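PDB 4D7R: Proline/betaine transporter, RALF from Rickettsia prowazekii str. Madrid E, which probably acts as a guanine nucleotide exchange factor, here as an engineered chimera joining the Rickettsia RalF Sec7 domain to the capping domain of Legionella RalF. Local coordinates for residues 162-167 / 190-195; 166-171 / 211-216. One frame throughout, in Å; residues are numbered along the deposited sequence.

Contact 1 (162-167 / 190-195); sequences AYQTIM and NNLKGT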
loop_
_atom_site.group_PDB
_atom_site.type_symbol
_atom_site.label_atom_id
_atom_site.label_comp_id
_atom_site.label_asym_id
_atom_site.label_seq_id
_atom_site.Cartn_x
_atom_site.Cartn_y
_atom_site.Cartn_z
ATOM N N ALA A 162 -1.703 -13.205 -11.080
ATOM C CA ALA A 162 -2.529 -12.349 -10.259
ATOM C C ALA A 162 -2.444 -10.881 -10.726
ATOM O O ALA A 162 -3.449 -10.263 -10.884
ATOM C CB ALA A 162 -2.158 -12.463 -8.802
ATOM N N TYR A 163 -1.240 -10.363 -10.964
ATOM C CA TYR A 163 -1.126 -8.977 -11.378
ATOM C C TYR A 163 -1.683 -8.737 -12.781
ATOM O O TYR A 163 -2.290 -7.719 -13.008
ATOM C CB TYR A 163 0.230 -8.321 -11.093
ATOM C CG TYR A 163 1.391 -8.536 -12.016
ATOM C CD1 TYR A 163 1.368 -8.107 -13.314
ATOM C CD2 TYR A 163 2.560 -9.114 -11.554
ATOM C CE1 TYR A 163 2.434 -8.301 -14.127
ATOM C CE2 TYR A 163 3.619 -9.296 -12.364
ATOM C CZ TYR A 163 3.558 -8.882 -13.644
ATOM O OH TYR A 163 4.614 -9.052 -14.444
ATOM N N GLN A 164 -1.549 -9.734 -13.658
ATOM C CA GLN A 164 -2.096 -9.645 -15.011
ATOM C C GLN A 164 -3.630 -9.666 -14.964
ATOM O O GLN A 164 -4.259 -8.992 -15.768
ATOM C CB GLN A 164 -1.539 -10.747 -15.939
ATOM C CG GLN A 164 -0.062 -10.589 -16.290
ATOM C CD GLN A 164 0.224 -9.646 -17.438
ATOM O OE1 GLN A 164 -0.645 -9.304 -18.245
ATOM N NE2 GLN A 164 1.489 -9.296 -17.598
ATOM N N THR A 165 -4.222 -10.396 -13.999
ATOM C CA THR A 165 -5.681 -10.515 -13.836
ATOM C C THR A 165 -6.224 -9.190 -13.312
ATOM O O THR A 165 -7.273 -8.727 -13.757
ATOM C CB THR A 165 -6.030 -11.706 -12.908
ATOM O OG1 THR A 165 -5.561 -12.913 -13.481
ATOM C CG2 THR A 165 -7.521 -11.842 -12.663
ATOM N N ILE A 166 -5.518 -8.604 -12.335
ATOM C CA ILE A 166 -5.875 -7.306 -11.746
ATOM C C ILE A 166 -5.816 -6.211 -12.846
ATOM O O ILE A 166 -6.731 -5.405 -12.958
ATOM C CB ILE A 166 -4.948 -7.009 -10.529
ATOM C CG1 ILE A 166 -5.316 -7.921 -9.329
ATOM C CG2 ILE A 166 -5.034 -5.548 -10.150
ATOM C CD1 ILE A 166 -4.293 -8.007 -8.230
ATOM N N MET A 167 -4.783 -6.236 -13.697
ATOM C CA MET A 167 -4.671 -5.266 -14.789
ATOM C C MET A 167 -5.739 -5.543 -15.859
ATOM O O MET A 167 -6.281 -4.594 -16.432
ATOM C CB MET A 167 -3.262 -5.295 -15.413
ATOM C CG MET A 167 -2.247 -4.401 -14.697
ATOM S SD MET A 167 -2.755 -2.663 -14.450
ATOM C CE MET A 167 -3.208 -2.143 -16.138
ATOM N N ASN A 190 -0.952 -14.331 -24.903
ATOM C CA ASN A 190 0.355 -13.876 -25.385
ATOM C C ASN A 190 1.200 -13.288 -24.258
ATOM O O ASN A 190 2.377 -13.623 -24.144
ATOM C CB ASN A 190 0.190 -12.883 -26.540
ATOM C CG ASN A 190 1.494 -12.489 -27.203
ATOM O OD1 ASN A 190 2.104 -13.271 -27.945
ATOM N ND2 ASN A 190 1.956 -11.272 -26.934
ATOM N N ASN A 191 0.600 -12.447 -23.402
ATOM C CA ASN A 191 1.283 -11.844 -22.255
ATOM C C ASN A 191 1.774 -12.894 -21.271
ATOM O O ASN A 191 2.825 -12.720 -20.653
ATOM C CB ASN A 191 0.352 -10.866 -21.529
ATOM C CG ASN A 191 0.391 -9.461 -22.098
ATOM O OD1 ASN A 191 0.549 -8.480 -21.372
ATOM N ND2 ASN A 191 0.252 -9.333 -23.400
ATOM N N LEU A 192 1.016 -13.991 -21.142
ATOM C CA LEU A 192 1.311 -15.042 -20.195
ATOM C C LEU A 192 2.024 -16.246 -20.788
ATOM O O LEU A 192 2.247 -17.221 -20.070
ATOM C CB LEU A 192 0.022 -15.460 -19.485
ATOM C CG LEU A 192 -0.620 -14.394 -18.580
ATOM C CD1 LEU A 192 -2.001 -14.817 -18.214
ATOM C CD2 LEU A 192 0.195 -14.194 -17.297
ATOM N N LYS A 193 2.395 -16.174 -22.079
ATOM C CA LYS A 193 3.091 -17.263 -22.781
ATOM C C LYS A 193 4.425 -17.514 -22.093
ATOM O O LYS A 193 5.153 -16.558 -21.823
ATOM C CB LYS A 193 3.304 -16.910 -24.265
ATOM C CG LYS A 193 3.767 -18.112 -25.087
ATOM C CD LYS A 193 4.184 -17.761 -26.511
ATOM C CE LYS A 193 4.659 -18.990 -27.255
ATOM N NZ LYS A 193 5.017 -18.687 -28.668
ATOM N N GLY A 194 4.689 -18.775 -21.750
ATOM C CA GLY A 194 5.921 -19.174 -21.077
ATOM C C GLY A 194 6.154 -18.652 -19.663
ATOM O O GLY A 194 7.252 -18.848 -19.127
ATOM N N THR A 195 5.144 -18.018 -19.012
ATOM C CA THR A 195 5.321 -17.475 -17.641
ATOM C C THR A 195 4.997 -18.495 -16.543
ATOM O O THR A 195 5.238 -18.221 -15.363
ATOM C CB THR A 195 4.509 -16.210 -17.402
ATOM O OG1 THR A 195 3.136 -16.554 -17.474
ATOM C CG2 THR A 195 4.853 -15.074 -18.359
#

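Contact 2 (166-171 / 211-216); sequences IMLNTD and DEIEAK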
loop_
_atom_site.group_PDB
_atom_site.type_symbol
_atom_site.label_atom_id
_atom_site.label_comp_id
_atom_site.label_asym_id
_atom_site.label_seq_id
_atom_site.Cartn_x
_atom_site.Cartn_y
_atom_site.Cartn_z
ATOM N N ILE A 166 -5.518 -8.604 -12.335
ATOM C CA ILE A 166 -5.875 -7.306 -11.746
ATOM C C ILE A 166 -5.816 -6.211 -12.846
ATOM O O ILE A 166 -6.731 -5.405 -12.958
ATOM C CB ILE A 166 -4.948 -7.009 -10.529
ATOM C CG1 ILE A 166 -5.316 -7.921 -9.329
ATOM C CG2 ILE A 166 -5.034 -5.548 -10.150
ATOM C CD1 ILE A 166 -4.293 -8.007 -8.230
ATOM N N MET A 167 -4.783 -6.236 -13.697
ATOM C CA MET A 167 -4.671 -5.266 -14.789
ATOM C C MET A 167 -5.739 -5.543 -15.859
ATOM O O MET A 167 -6.281 -4.594 -16.432
ATOM C CB MET A 167 -3.262 -5.295 -15.413
ATOM C CG MET A 167 -2.247 -4.401 -14.697
ATOM S SD MET A 167 -2.755 -2.663 -14.450
ATOM C CE MET A 167 -3.208 -2.143 -16.138
ATOM N N LEU A 168 -6.089 -6.850 -16.072
ATOM C CA LEU A 168 -7.119 -7.252 -17.044
ATOM C C LEU A 168 -8.460 -6.657 -16.580
ATOM O O LEU A 168 -9.198 -6.117 -17.405
ATOM C CB LEU A 168 -7.217 -8.783 -17.162
ATOM C CG LEU A 168 -8.335 -9.263 -18.109
ATOM C CD1 LEU A 168 -8.087 -8.794 -19.572
ATOM C CD2 LEU A 168 -8.574 -10.740 -17.961
ATOM N N ASN A 169 -8.729 -6.717 -15.261
ATOM C CA ASN A 169 -9.942 -6.129 -14.633
ATOM C C ASN A 169 -10.065 -4.628 -14.961
ATOM O O ASN A 169 -11.116 -4.179 -15.438
ATOM C CB ASN A 169 -9.907 -6.348 -13.130
ATOM C CG ASN A 169 -11.115 -5.777 -12.456
ATOM O OD1 ASN A 169 -12.243 -6.226 -12.679
ATOM N ND2 ASN A 169 -10.904 -4.746 -11.657
ATOM N N THR A 170 -8.977 -3.867 -14.771
ATOM C CA THR A 170 -8.948 -2.436 -15.140
ATOM C C THR A 170 -9.189 -2.269 -16.640
ATOM O O THR A 170 -10.026 -1.457 -17.035
ATOM C CB THR A 170 -7.599 -1.787 -14.727
ATOM O OG1 THR A 170 -7.602 -1.592 -13.325
ATOM C CG2 THR A 170 -7.346 -0.444 -15.422
ATOM N N ASP A 171 -8.502 -3.057 -17.472
ATOM C CA ASP A 171 -8.630 -2.936 -18.924
ATOM C C ASP A 171 -10.079 -3.145 -19.367
ATOM O O ASP A 171 -10.637 -2.293 -20.072
ATOM C CB ASP A 171 -7.686 -3.939 -19.633
ATOM C CG ASP A 171 -7.515 -3.611 -21.088
ATOM O OD1 ASP A 171 -8.401 -3.961 -21.876
ATOM O OD2 ASP A 171 -6.536 -2.929 -21.425
ATOM N N ASP A 211 -13.136 -14.829 -18.952
ATOM C CA ASP A 211 -14.604 -14.740 -19.037
ATOM C C ASP A 211 -15.272 -14.254 -17.761
ATOM O O ASP A 211 -16.180 -13.420 -17.824
ATOM C CB ASP A 211 -15.227 -16.093 -19.460
ATOM C CG ASP A 211 -14.916 -16.582 -20.861
ATOM O OD1 ASP A 211 -14.417 -15.780 -21.680
ATOM O OD2 ASP A 211 -15.218 -17.760 -21.154
ATOM N N GLU A 212 -14.835 -14.778 -16.598
ATOM C CA GLU A 212 -15.418 -14.412 -15.316
ATOM C C GLU A 212 -15.119 -12.963 -14.948
ATOM O O GLU A 212 -16.021 -12.284 -14.479
ATOM C CB GLU A 212 -15.021 -15.372 -14.194
ATOM C CG GLU A 212 -15.604 -16.775 -14.351
ATOM C CD GLU A 212 -17.117 -16.882 -14.401
ATOM O OE1 GLU A 212 -17.791 -16.292 -13.525
ATOM O OE2 GLU A 212 -17.627 -17.573 -15.311
ATOM N N ILE A 213 -13.911 -12.510 -15.190
ATOM C CA ILE A 213 -13.557 -11.151 -14.918
ATOM C C ILE A 213 -14.352 -10.223 -15.837
ATOM O O ILE A 213 -14.791 -9.209 -15.417
ATOM C CB ILE A 213 -12.055 -10.942 -15.077
ATOM C CG1 ILE A 213 -11.368 -11.535 -13.886
ATOM C CG2 ILE A 213 -11.705 -9.457 -15.146
ATOM C CD1 ILE A 213 -11.684 -10.777 -12.614
ATOM N N GLU A 214 -14.443 -10.562 -17.096
ATOM C CA GLU A 214 -15.258 -9.807 -18.047
ATOM C C GLU A 214 -16.698 -9.671 -17.527
ATOM O O GLU A 214 -17.232 -8.558 -17.497
ATOM C CB GLU A 214 -15.221 -10.452 -19.434
ATOM C CG GLU A 214 -16.132 -9.790 -20.454
ATOM C CD GLU A 214 -16.093 -10.488 -21.793
ATOM O OE1 GLU A 214 -16.487 -11.674 -21.858
ATOM O OE2 GLU A 214 -15.629 -9.860 -22.769
ATOM N N ALA A 215 -17.303 -10.789 -17.085
ATOM C CA ALA A 215 -18.687 -10.810 -16.605
ATOM C C ALA A 215 -18.895 -10.149 -15.253
ATOM O O ALA A 215 -19.986 -9.634 -14.982
ATOM C CB ALA A 215 -19.200 -12.237 -16.572
ATOM N N LYS A 216 -17.870 -10.179 -14.386
ATOM C CA LYS A 216 -17.995 -9.634 -13.049
ATOM C C LYS A 216 -16.675 -8.992 -12.620
ATOM O O LYS A 216 -15.718 -9.727 -12.348
ATOM C CB LYS A 216 -18.409 -10.761 -12.089
ATOM C CG LYS A 216 -19.026 -10.296 -10.770
ATOM C CD LYS A 216 -18.611 -11.180 -9.581
ATOM C CE LYS A 216 -19.065 -12.627 -9.673
ATOM N NZ LYS A 216 -18.554 -13.449 -8.543
#

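Contact 1 (162-167 / 190-195)
Gln164 reaches across to Leu192 and Asn191 and shows how one long polar side chain can serve two different neighbours, its aliphatic part packing and its amide merely lying close. Its CG stands anti to its own carbonyl carbon (chi1 -69°), which sets CG against Leu192, and the bend at chi2 (-83°) swings the amide toward Asn191. Gln164 CG lies 3.8 Å from Leu192 CD2, with CB of the same glutamine a little farther from that methyl, at 4.1 Å; the two side chains run past each other in opposite directions. The Asn191 side chain crosses that of Gln164 at about a right angle, and the amide planes are 72° apart. The approach there is oxygen to oxygen: Gln164 OE1 is 3.4 Å from Asn191 OD1, two acceptors facing each other, so this pair adds no bond. Asn191 ND2 makes a weak hydrogen bond to Gln187 O within its own helix. From Leu192 to Thr195 the chain makes a type II beta turn, with Gly194 at positive phi, and Leu192 O accepts from both Thr195 N and Thr195 OG1, the hydroxyl at 2.8 Å and above the carbonyl plane. Within the Sec7 part of the chimera, the contact sets the middle of helix 155-173 beside the C-terminal end of helix 185-191, while Leu192 also rests on Leu206 of helix 203-215.

Contact 2 (166-171 / 211-216)
Ile213 presents a single methyl, CG2, to the backbone of helix 155-173 at Asn169, a compact example of one methyl filling the contact between two helices. Ile213 CG2 sits 3.8 Å from Asn169 CA and 4.0 Å from Asn169 N, and the CA atoms of Asn169 and Ile213 are 6.2 Å apart. With CG1 anti to the carbonyl carbon (chi1 -75°), CG2 is left on the side facing Asn169. The Asn169 side chain crosses Ile213 at about a right angle, with Asn169 CB and OD1 each 4.1 Å from Ile213 CG2. Leu168 makes the looser edge: its CD2 approaches Ile213 CG2 only to 4.4 Å. On the outer side of helix 203-215, Glu212, Glu214 and Ala215 are exposed to solvent and do not touch residues 166-171. Polar groups here find their partners outside the two segments: Asn169 OD1 accepts from Phe218 N, just past the helix, and Ile213 O is bound by His173 NE2. The chemistry is thus divided: apolar contact joins the two Sec7 helices directly, while hydrogen bonds tie the following loop, through Phe218 N, and the helix backbone, through Ile213 O, to helix 155-173.

Helix 155-173 comes first along the chain, and both contacts start from it, with Ile166 and Met167 common to their first segments. Contact 1 closes the shorter loop, through helix 185-191 to the turn after it; contact 2 closes the longer one, continuing through helix 203-215. The two loops cross, because the first segment of contact 1 begins four residues earlier. The centres are 12 Å apart, and Thr165 CG2, from the first segment of contact 1, packs on Ile213 CG1 of contact 2 at 4.0 Å. Together they hold two successive helices of the Sec7 part against a single earlier helix, whose Ile166 and Met167 also touch helix 276-282 of the fused Legionella capping part.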